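Local coordinates for single-stranded DNA-binding protein WHY1, chloroplastic (Arabidopsis thaliana, PDB 4KOO) that binds single-stranded DNA as a homotetramer, guarding plastid genome stability against illegitimate recombination in chloroplasts and modulating telomere length in the nucleus, at residues R27-V32 / G160-A165; L47-A52 / H118-S123; K64-S69 / E133-P138; G76-L81 / E85-F90. All blocks are in the same frame, centred on the assembly; numbering follows the deposited sequence. Where two conformers were deposited one is given.

Contact 1 (R27-V32 / G160-A165); sequences RAPEFV and GWHAFA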
loop_
_atom_site.group_PDB
_atom_site.type_symbol
_atom_site.label_atom_id
_atom_site.label_comp_id
_atom_site.label_asym_id
_atom_site.label_seq_id
_atom_site.Cartn_x
_atom_site.Cartn_y
_atom_site.Cartn_z
ATOM N N ARG A 27 -18.167 -2.256 -2.745
ATOM C CA ARG A 27 -19.213 -2.487 -1.749
ATOM C C ARG A 27 -18.599 -2.944 -0.452
ATOM O O ARG A 27 -17.819 -3.898 -0.386
ATOM C CB ARG A 27 -20.235 -3.510 -2.256
ATOM C CG ARG A 27 -20.925 -3.087 -3.529
ATOM C CD ARG A 27 -21.943 -1.971 -3.256
ATOM N NE ARG A 27 -22.782 -1.721 -4.421
ATOM C CZ ARG A 27 -23.854 -2.449 -4.733
ATOM N NH1 ARG A 27 -24.233 -3.462 -3.959
ATOM N NH2 ARG A 27 -24.562 -2.156 -5.820
ATOM N N ALA A 28 -18.965 -2.250 0.617
ATOM C CA ALA A 28 -18.357 -2.477 1.901
ATOM C C ALA A 28 -18.697 -3.820 2.466
ATOM O O ALA A 28 -19.745 -4.357 2.213
ATOM C CB ALA A 28 -18.809 -1.372 2.909
ATOM N N PRO A 29 -17.805 -4.341 3.291
ATOM C CA PRO A 29 -18.112 -5.489 4.104
ATOM C C PRO A 29 -19.256 -5.127 5.072
ATOM O O PRO A 29 -19.432 -3.948 5.322
ATOM C CB PRO A 29 -16.833 -5.701 4.883
ATOM C CG PRO A 29 -16.162 -4.407 4.896
ATOM C CD PRO A 29 -16.485 -3.756 3.621
ATOM N N GLU A 30 -20.003 -6.126 5.535
ATOM C CA GLU A 30 -20.999 -5.969 6.599
ATOM C C GLU A 30 -20.483 -6.504 7.920
ATOM O O GLU A 30 -19.734 -7.488 7.960
ATOM C CB GLU A 30 -22.260 -6.704 6.203
ATOM C CG GLU A 30 -22.822 -6.247 4.880
ATOM C CD GLU A 30 -24.093 -6.972 4.475
ATOM O OE1 GLU A 30 -24.469 -7.954 5.150
ATOM O OE2 GLU A 30 -24.701 -6.563 3.468
ATOM N N PHE A 31 -20.867 -5.832 9.009
ATOM C CA PHE A 31 -20.536 -6.256 10.360
ATOM C C PHE A 31 -21.829 -6.388 11.189
ATOM O O PHE A 31 -22.865 -5.821 10.846
ATOM C CB PHE A 31 -19.669 -5.222 11.051
ATOM C CG PHE A 31 -18.294 -5.089 10.477
ATOM C CD1 PHE A 31 -18.061 -4.268 9.393
ATOM C CD2 PHE A 31 -17.232 -5.770 11.035
ATOM C CE1 PHE A 31 -16.796 -4.138 8.875
ATOM C CE2 PHE A 31 -15.957 -5.625 10.527
ATOM C CZ PHE A 31 -15.747 -4.824 9.441
ATOM N N VAL A 32 -21.745 -7.143 12.268
ATOM C CA VAL A 32 -22.828 -7.204 13.248
ATOM C C VAL A 32 -22.295 -6.724 14.583
ATOM O O VAL A 32 -21.116 -6.906 14.890
ATOM C CB VAL A 32 -23.360 -8.628 13.428
ATOM C CG1 VAL A 32 -23.901 -9.168 12.129
ATOM C CG2 VAL A 32 -22.272 -9.531 13.978
ATOM N N GLY A 160 -12.170 -6.421 5.878
ATOM C CA GLY A 160 -12.319 -5.787 7.176
ATOM C C GLY A 160 -11.045 -5.435 7.891
ATOM O O GLY A 160 -11.058 -4.958 9.034
ATOM N N TRP A 161 -9.915 -5.698 7.246
ATOM C CA TRP A 161 -8.644 -5.540 7.937
ATOM C C TRP A 161 -8.254 -4.071 8.129
ATOM O O TRP A 161 -7.436 -3.729 8.991
ATOM C CB TRP A 161 -7.539 -6.366 7.279
ATOM C CG TRP A 161 -7.571 -7.842 7.670
ATOM C CD1 TRP A 161 -8.682 -8.575 8.022
ATOM C CD2 TRP A 161 -6.460 -8.744 7.751
ATOM N NE1 TRP A 161 -8.329 -9.867 8.289
ATOM C CE2 TRP A 161 -6.971 -9.998 8.156
ATOM C CE3 TRP A 161 -5.082 -8.625 7.503
ATOM C CZ2 TRP A 161 -6.156 -11.105 8.333
ATOM C CZ3 TRP A 161 -4.265 -9.721 7.695
ATOM C CH2 TRP A 161 -4.794 -10.950 8.108
ATOM N N HIS A 162 -8.832 -3.212 7.304
ATOM C CA HIS A 162 -8.733 -1.762 7.464
ATOM C C HIS A 162 -9.305 -1.314 8.774
ATOM O O HIS A 162 -8.750 -0.449 9.476
ATOM C CB HIS A 162 -9.543 -1.083 6.354
ATOM C CG HIS A 162 -11.040 -1.174 6.529
ATOM N ND1 HIS A 162 -11.754 -2.358 6.423
ATOM C CD2 HIS A 162 -11.958 -0.200 6.763
ATOM C CE1 HIS A 162 -13.037 -2.098 6.586
ATOM N NE2 HIS A 162 -13.184 -0.798 6.795
ATOM N N ALA A 163 -10.454 -1.906 9.103
ATOM C CA ALA A 163 -11.177 -1.571 10.302
ATOM C C ALA A 163 -10.352 -2.005 11.476
ATOM O O ALA A 163 -10.254 -1.273 12.458
ATOM C CB ALA A 163 -12.557 -2.254 10.324
ATOM N N PHE A 164 -9.706 -3.164 11.367
ATOM C CA PHE A 164 -8.763 -3.588 12.400
ATOM C C PHE A 164 -7.620 -2.620 12.513
ATOM O O PHE A 164 -7.253 -2.155 13.631
ATOM C CB PHE A 164 -8.204 -4.997 12.134
ATOM C CG PHE A 164 -6.862 -5.266 12.800
ATOM C CD1 PHE A 164 -6.779 -5.681 14.117
ATOM C CD2 PHE A 164 -5.702 -5.089 12.125
ATOM C CE1 PHE A 164 -5.552 -5.919 14.714
ATOM C CE2 PHE A 164 -4.459 -5.335 12.716
ATOM C CZ PHE A 164 -4.393 -5.763 14.022
ATOM N N ALA A 165 -7.024 -2.312 11.362
ATOM C CA ALA A 165 -5.796 -1.520 11.354
ATOM C C ALA A 165 -6.044 -0.163 11.966
ATOM O O ALA A 165 -5.191 0.385 12.678
ATOM C CB ALA A 165 -5.237 -1.332 9.897
#
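The ring of F31 reaches the start of helix 161-165 with a single atom: CZ lies 4.2 Å from the CB of A163 and equally far from the CA of G160. With two partners for one atom and 41 Å² of F31 buried, this is the more closely packed part of a small contact that buries 135 Å² in all. The F31 torsion that sets CG beside the backbone N, anti to the carbonyl carbon (chi1 -68°), sends the ring off strand 20-33 toward the helix. G160 is the junction between two helices: with phi at 86° it closes helix 141-158 in a Schellman motif and stands as N-cap of helix 161-165. Having no side chain, it offers its bare CA to F31 CZ. P29 adds less, 30 Å² and one tentative approach of its CG to the imidazole of H162, which was modelled in two positions. On the solvent side E30 and V32 are exposed, whereas F31 also meets F9 of the second subunit edge-to-face.

Contact 2 (L47-A52 / H118-S123); sequences LLLQFA and HFFNLS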
loop_
_atom_site.group_PDB
_atom_site.type_symbol
_atom_site.label_atom_id
_atom_site.label_comp_id
_atom_site.label_asym_id
_atom_site.label_seq_id
_atom_site.Cartn_x
_atom_site.Cartn_y
_atom_site.Cartn_z
ATOM N N LEU A 47 -16.698 -6.137 -5.308
ATOM C CA LEU A 47 -16.830 -5.105 -6.303
ATOM C C LEU A 47 -17.994 -5.425 -7.230
ATOM O O LEU A 47 -18.187 -6.579 -7.614
ATOM C CB LEU A 47 -15.568 -4.973 -7.091
ATOM C CG LEU A 47 -14.290 -4.740 -6.266
ATOM C CD1 LEU A 47 -13.084 -4.657 -7.175
ATOM C CD2 LEU A 47 -14.408 -3.474 -5.424
ATOM N N LEU A 48 -18.746 -4.407 -7.621
ATOM C CA LEU A 48 -19.803 -4.598 -8.629
ATOM C C LEU A 48 -19.427 -3.966 -9.954
ATOM O O LEU A 48 -19.202 -2.747 -10.039
ATOM C CB LEU A 48 -21.119 -4.019 -8.119
ATOM C CG LEU A 48 -22.323 -4.232 -9.053
ATOM C CD1 LEU A 48 -22.598 -5.709 -9.170
ATOM C CD2 LEU A 48 -23.524 -3.455 -8.511
ATOM N N LEU A 49 -19.327 -4.794 -10.992
ATOM C CA LEU A 49 -19.041 -4.340 -12.334
ATOM C C LEU A 49 -20.355 -4.183 -13.057
ATOM O O LEU A 49 -21.185 -5.072 -13.027
ATOM C CB LEU A 49 -18.186 -5.352 -13.104
ATOM C CG LEU A 49 -16.821 -5.768 -12.543
ATOM C CD1 LEU A 49 -16.258 -6.927 -13.347
ATOM C CD2 LEU A 49 -15.892 -4.633 -12.578
ATOM N N GLN A 50 -20.543 -3.041 -13.693
ATOM C CA GLN A 50 -21.762 -2.785 -14.442
ATOM C C GLN A 50 -21.363 -2.415 -15.826
ATOM O O GLN A 50 -20.560 -1.518 -16.025
ATOM C CB GLN A 50 -22.584 -1.670 -13.788
ATOM C CG GLN A 50 -22.951 -1.962 -12.347
ATOM C CD GLN A 50 -23.944 -0.969 -11.768
ATOM O OE1 GLN A 50 -25.156 -1.067 -11.997
ATOM N NE2 GLN A 50 -23.439 -0.017 -11.007
ATOM N N PHE A 51 -21.922 -3.117 -16.815
ATOM C CA PHE A 51 -21.527 -2.927 -18.195
ATOM C C PHE A 51 -22.761 -2.412 -18.925
ATOM O O PHE A 51 -23.848 -2.941 -18.709
ATOM C CB PHE A 51 -21.173 -4.240 -18.875
ATOM C CG PHE A 51 -19.900 -4.919 -18.385
ATOM C CD1 PHE A 51 -19.856 -5.568 -17.162
ATOM C CD2 PHE A 51 -18.773 -4.959 -19.194
ATOM C CE1 PHE A 51 -18.704 -6.219 -16.767
ATOM C CE2 PHE A 51 -17.626 -5.644 -18.797
ATOM C CZ PHE A 51 -17.603 -6.250 -17.569
ATOM N N ALA A 52 -22.585 -1.458 -19.824
ATOM C CA ALA A 52 -23.713 -0.956 -20.598
ATOM C C ALA A 52 -23.347 -0.694 -22.060
ATOM O O ALA A 52 -22.220 -0.290 -22.389
ATOM C CB ALA A 52 -24.265 0.307 -19.950
ATOM N N HIS A 118 -6.162 -4.880 -22.488
ATOM C CA HIS A 118 -6.944 -6.056 -22.101
ATOM C C HIS A 118 -8.346 -5.791 -22.577
ATOM O O HIS A 118 -8.682 -4.666 -22.943
ATOM C CB HIS A 118 -6.978 -6.241 -20.580
ATOM C CG HIS A 118 -5.801 -6.964 -20.015
ATOM N ND1 HIS A 118 -4.550 -6.402 -19.946
ATOM C CD2 HIS A 118 -5.668 -8.233 -19.550
ATOM C CE1 HIS A 118 -3.700 -7.274 -19.425
ATOM N NE2 HIS A 118 -4.352 -8.395 -19.175
ATOM N N PHE A 119 -9.170 -6.829 -22.581
ATOM C CA PHE A 119 -10.604 -6.631 -22.623
ATOM C C PHE A 119 -11.298 -7.320 -21.465
ATOM O O PHE A 119 -10.786 -8.283 -20.896
ATOM C CB PHE A 119 -11.183 -7.045 -23.964
ATOM C CG PHE A 119 -11.211 -8.531 -24.207
ATOM C CD1 PHE A 119 -12.242 -9.320 -23.713
ATOM C CD2 PHE A 119 -10.223 -9.133 -24.974
ATOM C CE1 PHE A 119 -12.263 -10.696 -23.977
ATOM C CE2 PHE A 119 -10.242 -10.486 -25.234
ATOM C CZ PHE A 119 -11.267 -11.269 -24.743
ATOM N N PHE A 120 -12.467 -6.794 -21.109
ATOM C CA PHE A 120 -13.421 -7.480 -20.261
ATOM C C PHE A 120 -14.618 -7.841 -21.153
ATOM O O PHE A 120 -15.123 -7.017 -21.920
ATOM C CB PHE A 120 -13.960 -6.586 -19.161
ATOM C CG PHE A 120 -13.027 -6.363 -18.007
ATOM C CD1 PHE A 120 -11.708 -6.041 -18.204
ATOM C CD2 PHE A 120 -13.497 -6.456 -16.705
ATOM C CE1 PHE A 120 -10.865 -5.836 -17.115
ATOM C CE2 PHE A 120 -12.660 -6.248 -15.615
ATOM C CZ PHE A 120 -11.347 -5.934 -15.825
ATOM N N ASN A 121 -15.070 -9.074 -21.056
ATOM C CA ASN A 121 -16.285 -9.452 -21.769
ATOM C C ASN A 121 -17.231 -10.115 -20.798
ATOM O O ASN A 121 -16.833 -11.082 -20.124
ATOM C CB ASN A 121 -15.937 -10.413 -22.888
ATOM C CG ASN A 121 -17.115 -10.681 -23.807
ATOM O OD1 ASN A 121 -17.412 -9.880 -24.690
ATOM N ND2 ASN A 121 -17.830 -11.775 -23.555
ATOM N N LEU A 122 -18.463 -9.613 -20.717
ATOM C CA LEU A 122 -19.474 -10.195 -19.843
ATOM C C LEU A 122 -20.568 -10.781 -20.708
ATOM O O LEU A 122 -21.176 -10.063 -21.509
ATOM C CB LEU A 122 -20.104 -9.159 -18.948
ATOM C CG LEU A 122 -21.207 -9.620 -18.017
ATOM C CD1 LEU A 122 -20.814 -10.833 -17.192
ATOM C CD2 LEU A 122 -21.666 -8.467 -17.146
ATOM N N SER A 123 -20.799 -12.080 -20.535
ATOM C CA SER A 123 -21.848 -12.779 -21.250
ATOM C C SER A 123 -22.878 -13.251 -20.263
ATOM O O SER A 123 -22.550 -13.844 -19.228
ATOM C CB SER A 123 -21.235 -13.962 -22.026
ATOM O OG SER A 123 -22.235 -14.652 -22.746
#
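F51 and L122 make the CH-pi part of this contact. The CB of L122 sits over one face of the F51 ring, 3.9 Å from its centroid and only 11° off the ring normal. Its methyl CD2 lies above the same face, out over the CD1 side, 3.4 Å from F51 CD1, a close carbon-carbon approach. The backbone sets the place of CB, while CG anti to the L122 nitrogen (chi1 178°) carries CD2 to the phenyl group. This is near-orthogonal packing of the two antiparallel four-stranded sheets of the Whirly fold: strands 39-53 and 118-126 belong to different sheets, and their segments run nearly perpendicular, at 83°, with 9.0 Å between axes and no hydrogen bond across.

The remaining interactions are apolar edge contacts. F120 places its CB in the plane of the F51 ring, 3.8 Å from F51 CE2, so that one phenyl is met over a face by L122 and at its rim by F120. The edge of the F120 ring in turn receives L49, whose CD1 is 4.3 Å from F120 CE2. All four side chains are buried; F144 and L147 of helix 141-158 touch F120, while F68 touches L122.

Contact 3 (K64-S69 / E133-P138); sequences KKQVFS and ESIYIP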
loop_
_atom_site.group_PDB
_atom_site.type_symbol
_atom_site.label_atom_id
_atom_site.label_comp_id
_atom_site.label_asym_id
_atom_site.label_seq_id
_atom_site.Cartn_x
_atom_site.Cartn_y
_atom_site.Cartn_z
ATOM N N LYS A 64 -30.204 -1.246 -20.229
ATOM C CA LYS A 64 -29.771 -2.506 -20.820
ATOM C C LYS A 64 -28.484 -3.095 -20.172
ATOM O O LYS A 64 -27.808 -3.917 -20.783
ATOM C CB LYS A 64 -29.550 -2.325 -22.324
ATOM C CG LYS A 64 -30.830 -1.890 -23.064
ATOM C CD LYS A 64 -30.674 -1.972 -24.582
ATOM C CE LYS A 64 -31.977 -1.589 -25.284
ATOM N NZ LYS A 64 -31.795 -1.443 -26.747
ATOM N N LYS A 65 -28.163 -2.664 -18.962
ATOM C CA LYS A 65 -26.884 -3.015 -18.342
ATOM C C LYS A 65 -26.873 -4.474 -17.890
ATOM O O LYS A 65 -27.921 -5.070 -17.606
ATOM C CB LYS A 65 -26.609 -2.106 -17.153
ATOM C CG LYS A 65 -27.411 -2.439 -15.953
ATOM C CD LYS A 65 -27.214 -1.440 -14.834
ATOM C CE LYS A 65 -27.985 -1.861 -13.617
ATOM N NZ LYS A 65 -27.791 -0.825 -12.559
ATOM N N GLN A 66 -25.688 -5.062 -17.866
ATOM C CA GLN A 66 -25.493 -6.367 -17.251
ATOM C C GLN A 66 -24.437 -6.194 -16.168
ATOM O O GLN A 66 -23.509 -5.389 -16.324
ATOM C CB GLN A 66 -25.011 -7.383 -18.266
ATOM C CG GLN A 66 -25.979 -7.643 -19.408
ATOM C CD GLN A 66 -27.306 -8.279 -18.977
ATOM O OE1 GLN A 66 -27.481 -8.780 -17.844
ATOM N NE2 GLN A 66 -28.281 -8.212 -19.883
ATOM N N VAL A 67 -24.596 -6.925 -15.086
ATOM C CA VAL A 67 -23.730 -6.740 -13.932
ATOM C C VAL A 67 -23.053 -8.034 -13.528
ATOM O O VAL A 67 -23.516 -9.123 -13.855
ATOM C CB VAL A 67 -24.509 -6.172 -12.735
ATOM C CG1 VAL A 67 -25.241 -4.857 -13.111
ATOM C CG2 VAL A 67 -25.495 -7.193 -12.150
ATOM N N PHE A 68 -21.951 -7.914 -12.783
ATOM C CA PHE A 68 -21.192 -9.086 -12.365
ATOM C C PHE A 68 -20.436 -8.658 -11.105
ATOM O O PHE A 68 -19.835 -7.606 -11.074
ATOM C CB PHE A 68 -20.244 -9.481 -13.483
ATOM C CG PHE A 68 -19.579 -10.826 -13.291
ATOM C CD1 PHE A 68 -20.142 -11.977 -13.826
ATOM C CD2 PHE A 68 -18.379 -10.933 -12.604
ATOM C CE1 PHE A 68 -19.535 -13.234 -13.690
ATOM C CE2 PHE A 68 -17.763 -12.178 -12.446
ATOM C CZ PHE A 68 -18.362 -13.347 -12.988
ATOM N N SER A 69 -20.508 -9.437 -10.057
ATOM C CA SER A 69 -19.799 -9.089 -8.842
ATOM C C SER A 69 -18.411 -9.742 -8.861
ATOM O O SER A 69 -18.229 -10.829 -9.389
ATOM C CB SER A 69 -20.620 -9.490 -7.625
ATOM O OG SER A 69 -21.864 -8.781 -7.616
ATOM N N GLU A 133 -27.053 -12.250 -24.024
ATOM C CA GLU A 133 -26.362 -11.026 -24.468
ATOM C C GLU A 133 -24.932 -10.978 -23.942
ATOM O O GLU A 133 -24.658 -11.468 -22.848
ATOM C CB GLU A 133 -27.067 -9.799 -23.870
ATOM C CG GLU A 133 -28.530 -9.643 -24.198
ATOM C CD GLU A 133 -28.780 -9.093 -25.580
ATOM O OE1 GLU A 133 -27.797 -8.711 -26.262
ATOM O OE2 GLU A 133 -29.972 -9.057 -25.977
ATOM N N SER A 134 -24.031 -10.383 -24.704
ATOM C CA SER A 134 -22.652 -10.166 -24.237
ATOM C C SER A 134 -22.243 -8.710 -24.469
ATOM O O SER A 134 -22.647 -8.081 -25.465
ATOM C CB SER A 134 -21.677 -11.124 -24.912
ATOM O OG SER A 134 -21.490 -10.773 -26.261
ATOM N N ILE A 135 -21.471 -8.164 -23.527
ATOM C CA ILE A 135 -20.919 -6.813 -23.661
ATOM C C ILE A 135 -19.392 -6.893 -23.534
ATOM O O ILE A 135 -18.870 -7.458 -22.571
ATOM C CB ILE A 135 -21.468 -5.838 -22.632
ATOM C CG1 ILE A 135 -22.989 -5.679 -22.761
ATOM C CG2 ILE A 135 -20.854 -4.424 -22.865
ATOM C CD1 ILE A 135 -23.643 -4.949 -21.623
ATOM N N TYR A 136 -18.711 -6.341 -24.521
ATOM C CA TYR A 136 -17.264 -6.344 -24.621
ATOM C C TYR A 136 -16.717 -4.937 -24.448
ATOM O O TYR A 136 -17.237 -3.979 -25.029
ATOM C CB TYR A 136 -16.906 -6.869 -25.996
ATOM C CG TYR A 136 -15.452 -6.863 -26.373
ATOM C CD1 TYR A 136 -14.832 -5.705 -26.823
ATOM C CD2 TYR A 136 -14.699 -8.021 -26.313
ATOM C CE1 TYR A 136 -13.529 -5.705 -27.178
ATOM C CE2 TYR A 136 -13.404 -8.028 -26.713
ATOM C CZ TYR A 136 -12.818 -6.873 -27.128
ATOM O OH TYR A 136 -11.493 -6.895 -27.492
ATOM N N ILE A 137 -15.681 -4.784 -23.634
ATOM C CA ILE A 137 -15.033 -3.469 -23.557
ATOM C C ILE A 137 -13.509 -3.572 -23.530
ATOM O O ILE A 137 -12.924 -4.341 -22.763
ATOM C CB ILE A 137 -15.557 -2.646 -22.393
ATOM C CG1 ILE A 137 -15.061 -1.192 -22.486
ATOM C CG2 ILE A 137 -15.176 -3.234 -21.071
ATOM C CD1 ILE A 137 -15.729 -0.280 -21.493
ATOM N N PRO A 138 -12.852 -2.796 -24.391
ATOM C CA PRO A 138 -11.394 -2.777 -24.377
ATOM C C PRO A 138 -10.912 -1.804 -23.300
ATOM O O PRO A 138 -11.599 -0.827 -22.971
ATOM C CB PRO A 138 -11.050 -2.248 -25.766
ATOM C CG PRO A 138 -12.172 -1.309 -26.055
ATOM C CD PRO A 138 -13.399 -1.963 -25.484
#
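Q66 and I135 meet between the two antiparallel sheets, Q66 on strand 66-70 and I135 on strand 131-139, with 7.9 Å between their CA atoms and no hydrogen bond across. From its CB, which points toward the opposite strand, the Q66 chain goes to CG, placed beside the backbone N by chi1 of -62°. This methylene is the main point of touch, 4.2 Å from the CD1 of I135, and the two side chains cross at about a right angle. At chi2 (-65°) the glutamine chain bends, and the carboxamide leaves the isoleucine toward E133, near the N-terminal end of strand 131-139. There NE2 comes 4.5 Å from the CB of E133, a loose approach; the E133 carboxylate leads away from the contact. The change from buried I135 to exposed E133 marks the passage from core to surface; L122 and V124 also touch Q66. A last, marginal approach puts the CD1 of I135 4.4 Å from the backbone O of K64.

Contact 4 (G76-L81 / E85-F90); sequences GTLVSL and ESCEFF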
loop_
_atom_site.group_PDB
_atom_site.type_symbol
_atom_site.label_atom_id
_atom_site.label_comp_id
_atom_site.label_asym_id
_atom_site.label_seq_id
_atom_site.Cartn_x
_atom_site.Cartn_y
_atom_site.Cartn_z
ATOM N N GLY A 76 -8.309 -11.649 -6.023
ATOM C CA GLY A 76 -7.055 -12.335 -5.861
ATOM C C GLY A 76 -6.523 -12.901 -7.148
ATOM O O GLY A 76 -5.332 -12.784 -7.451
ATOM N N THR A 77 -7.402 -13.512 -7.943
ATOM C CA THR A 77 -7.019 -13.986 -9.253
ATOM C C THR A 77 -6.500 -12.858 -10.107
ATOM O O THR A 77 -5.456 -12.991 -10.749
ATOM C CB THR A 77 -8.221 -14.651 -9.979
ATOM O OG1 THR A 77 -8.601 -15.842 -9.288
ATOM C CG2 THR A 77 -7.924 -14.928 -11.417
ATOM N N LEU A 78 -7.234 -11.745 -10.129
ATOM C CA LEU A 78 -6.904 -10.619 -10.992
ATOM C C LEU A 78 -5.579 -9.958 -10.611
ATOM O O LEU A 78 -4.733 -9.630 -11.481
ATOM C CB LEU A 78 -8.057 -9.595 -10.980
ATOM C CG LEU A 78 -9.293 -10.008 -11.776
ATOM C CD1 LEU A 78 -10.523 -9.156 -11.520
ATOM C CD2 LEU A 78 -8.965 -9.999 -13.244
ATOM N N VAL A 79 -5.370 -9.763 -9.320
ATOM C CA VAL A 79 -4.132 -9.122 -8.896
ATOM C C VAL A 79 -2.881 -10.028 -9.072
ATOM O O VAL A 79 -1.761 -9.544 -9.060
ATOM C CB VAL A 79 -4.218 -8.500 -7.515
ATOM C CG1 VAL A 79 -5.335 -7.465 -7.446
ATOM C CG2 VAL A 79 -4.403 -9.527 -6.401
ATOM N N SER A 80 -3.075 -11.319 -9.207
ATOM C CA SER A 80 -1.942 -12.236 -9.290
ATOM C C SER A 80 -1.718 -12.764 -10.695
ATOM O O SER A 80 -0.863 -13.624 -10.895
ATOM C CB SER A 80 -2.045 -13.393 -8.276
ATOM O OG SER A 80 -3.195 -14.175 -8.442
ATOM N N LEU A 81 -2.465 -12.252 -11.659
ATOM C CA LEU A 81 -2.328 -12.712 -13.036
ATOM C C LEU A 81 -0.954 -12.393 -13.591
ATOM O O LEU A 81 -0.362 -11.340 -13.297
ATOM C CB LEU A 81 -3.328 -12.028 -13.950
ATOM C CG LEU A 81 -4.768 -12.426 -14.009
ATOM C CD1 LEU A 81 -5.439 -11.474 -14.940
ATOM C CD2 LEU A 81 -4.969 -13.895 -14.448
ATOM N N GLU A 85 -1.641 -13.273 -18.949
ATOM C CA GLU A 85 -2.464 -14.410 -18.581
ATOM C C GLU A 85 -3.964 -14.121 -18.717
ATOM O O GLU A 85 -4.435 -13.054 -18.339
ATOM C CB GLU A 85 -2.127 -14.841 -17.135
ATOM C CG GLU A 85 -2.812 -16.121 -16.687
ATOM C CD GLU A 85 -2.413 -16.568 -15.322
ATOM O OE1 GLU A 85 -1.606 -15.850 -14.694
ATOM O OE2 GLU A 85 -2.951 -17.615 -14.841
ATOM N N SER A 86 -4.717 -15.097 -19.212
ATOM C CA SER A 86 -6.166 -14.978 -19.292
ATOM C C SER A 86 -6.852 -15.519 -18.046
ATOM O O SER A 86 -6.299 -16.338 -17.307
ATOM C CB SER A 86 -6.686 -15.717 -20.527
ATOM O OG SER A 86 -6.086 -15.181 -21.703
ATOM N N CYS A 87 -8.054 -15.036 -17.789
ATOM C CA CYS A 87 -8.864 -15.645 -16.747
ATOM C C CYS A 87 -10.342 -15.545 -17.111
ATOM O O CYS A 87 -10.756 -14.782 -17.995
ATOM C CB CYS A 87 -8.578 -15.094 -15.350
ATOM S SG CYS A 87 -8.967 -13.381 -15.044
ATOM N N GLU A 88 -11.119 -16.355 -16.428
ATOM C CA GLU A 88 -12.521 -16.485 -16.736
ATOM C C GLU A 88 -13.235 -16.877 -15.449
ATOM O O GLU A 88 -12.715 -17.719 -14.701
ATOM C CB GLU A 88 -12.656 -17.562 -17.800
ATOM C CG GLU A 88 -14.017 -17.673 -18.395
ATOM C CD GLU A 88 -14.026 -18.628 -19.574
ATOM O OE1 GLU A 88 -13.222 -19.596 -19.573
ATOM O OE2 GLU A 88 -14.824 -18.382 -20.491
ATOM N N PHE A 89 -14.378 -16.246 -15.183
ATOM C CA PHE A 89 -15.171 -16.521 -14.016
ATOM C C PHE A 89 -16.606 -16.853 -14.386
ATOM O O PHE A 89 -17.203 -16.215 -15.280
ATOM C CB PHE A 89 -15.228 -15.306 -13.117
ATOM C CG PHE A 89 -13.874 -14.738 -12.756
ATOM C CD1 PHE A 89 -13.070 -15.364 -11.842
ATOM C CD2 PHE A 89 -13.431 -13.574 -13.342
ATOM C CE1 PHE A 89 -11.808 -14.823 -11.503
ATOM C CE2 PHE A 89 -12.187 -13.024 -12.996
ATOM C CZ PHE A 89 -11.402 -13.651 -12.056
ATOM N N PHE A 90 -17.142 -17.843 -13.680
ATOM C CA PHE A 90 -18.487 -18.374 -13.949
ATOM C C PHE A 90 -19.375 -18.196 -12.741
ATOM O O PHE A 90 -19.064 -18.708 -11.676
ATOM C CB PHE A 90 -18.392 -19.886 -14.298
ATOM C CG PHE A 90 -17.423 -20.189 -15.372
ATOM C CD1 PHE A 90 -17.805 -20.161 -16.713
ATOM C CD2 PHE A 90 -16.110 -20.518 -15.066
ATOM C CE1 PHE A 90 -16.903 -20.437 -17.708
ATOM C CE2 PHE A 90 -15.200 -20.792 -16.071
ATOM C CZ PHE A 90 -15.589 -20.750 -17.391
#
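T77 lays its CB and CG2 against the outer end of the F89 ring, CG2 being 3.8 Å from F89 CZ and CB lying in the ring plane at its edge. The two come from opposite directions, one from the helix and one from the strand. They belong to the helical link between the two antiparallel sheets: helix 72-79 follows strand 66-70 of one, and the chain then enters strand 87-91, an outermost strand of the other within this chain. L78 joins T77 at the rim of F89, its CG 4.2 Å from CZ, and sends CD2 to within 3.8 Å of C87 SG. That sulfur lies between its own backbone N and carbonyl carbon (chi1 65°), which turns it toward both leucines. L81 packs on C87 and E85, its CD2 3.9 Å from C87 CB. The same methyl lies 3.8 Å from E85 CD. E85 OE1 takes a hydrogen bond from G82 N and forms a salt bridge with R141 of the second subunit. Within the helix end, S80 OG donates to G76 O at 2.7 Å.

Contacts 2 and 3 form one inter-sheet core, their centres 5 Å apart: strands 39-53 and 66-70 are neighbours in one sheet, 118-126 and 131-139 in the other, and the segments alternate along the chain. Probable hydrogen bonds between L122 O and I135 N and between Q50 OE1 and K65 NZ tie them together. Contact 4 lies 13 Å from contact 2 and 17 Å from contact 3, centre to centre, and reaches contact 3 through F68 and F89. In sequence it falls between the segments of each other contact. Contact 1, its centre 24 to 28 Å from the others, joins strand 20-33 to the C-terminal helices, yet touches contact 2 where R27 NH2 lies 3.2 Å from L48 CD2. Contacts 1 and 4, at different places in the fold, both border the second subunit of the tetramer.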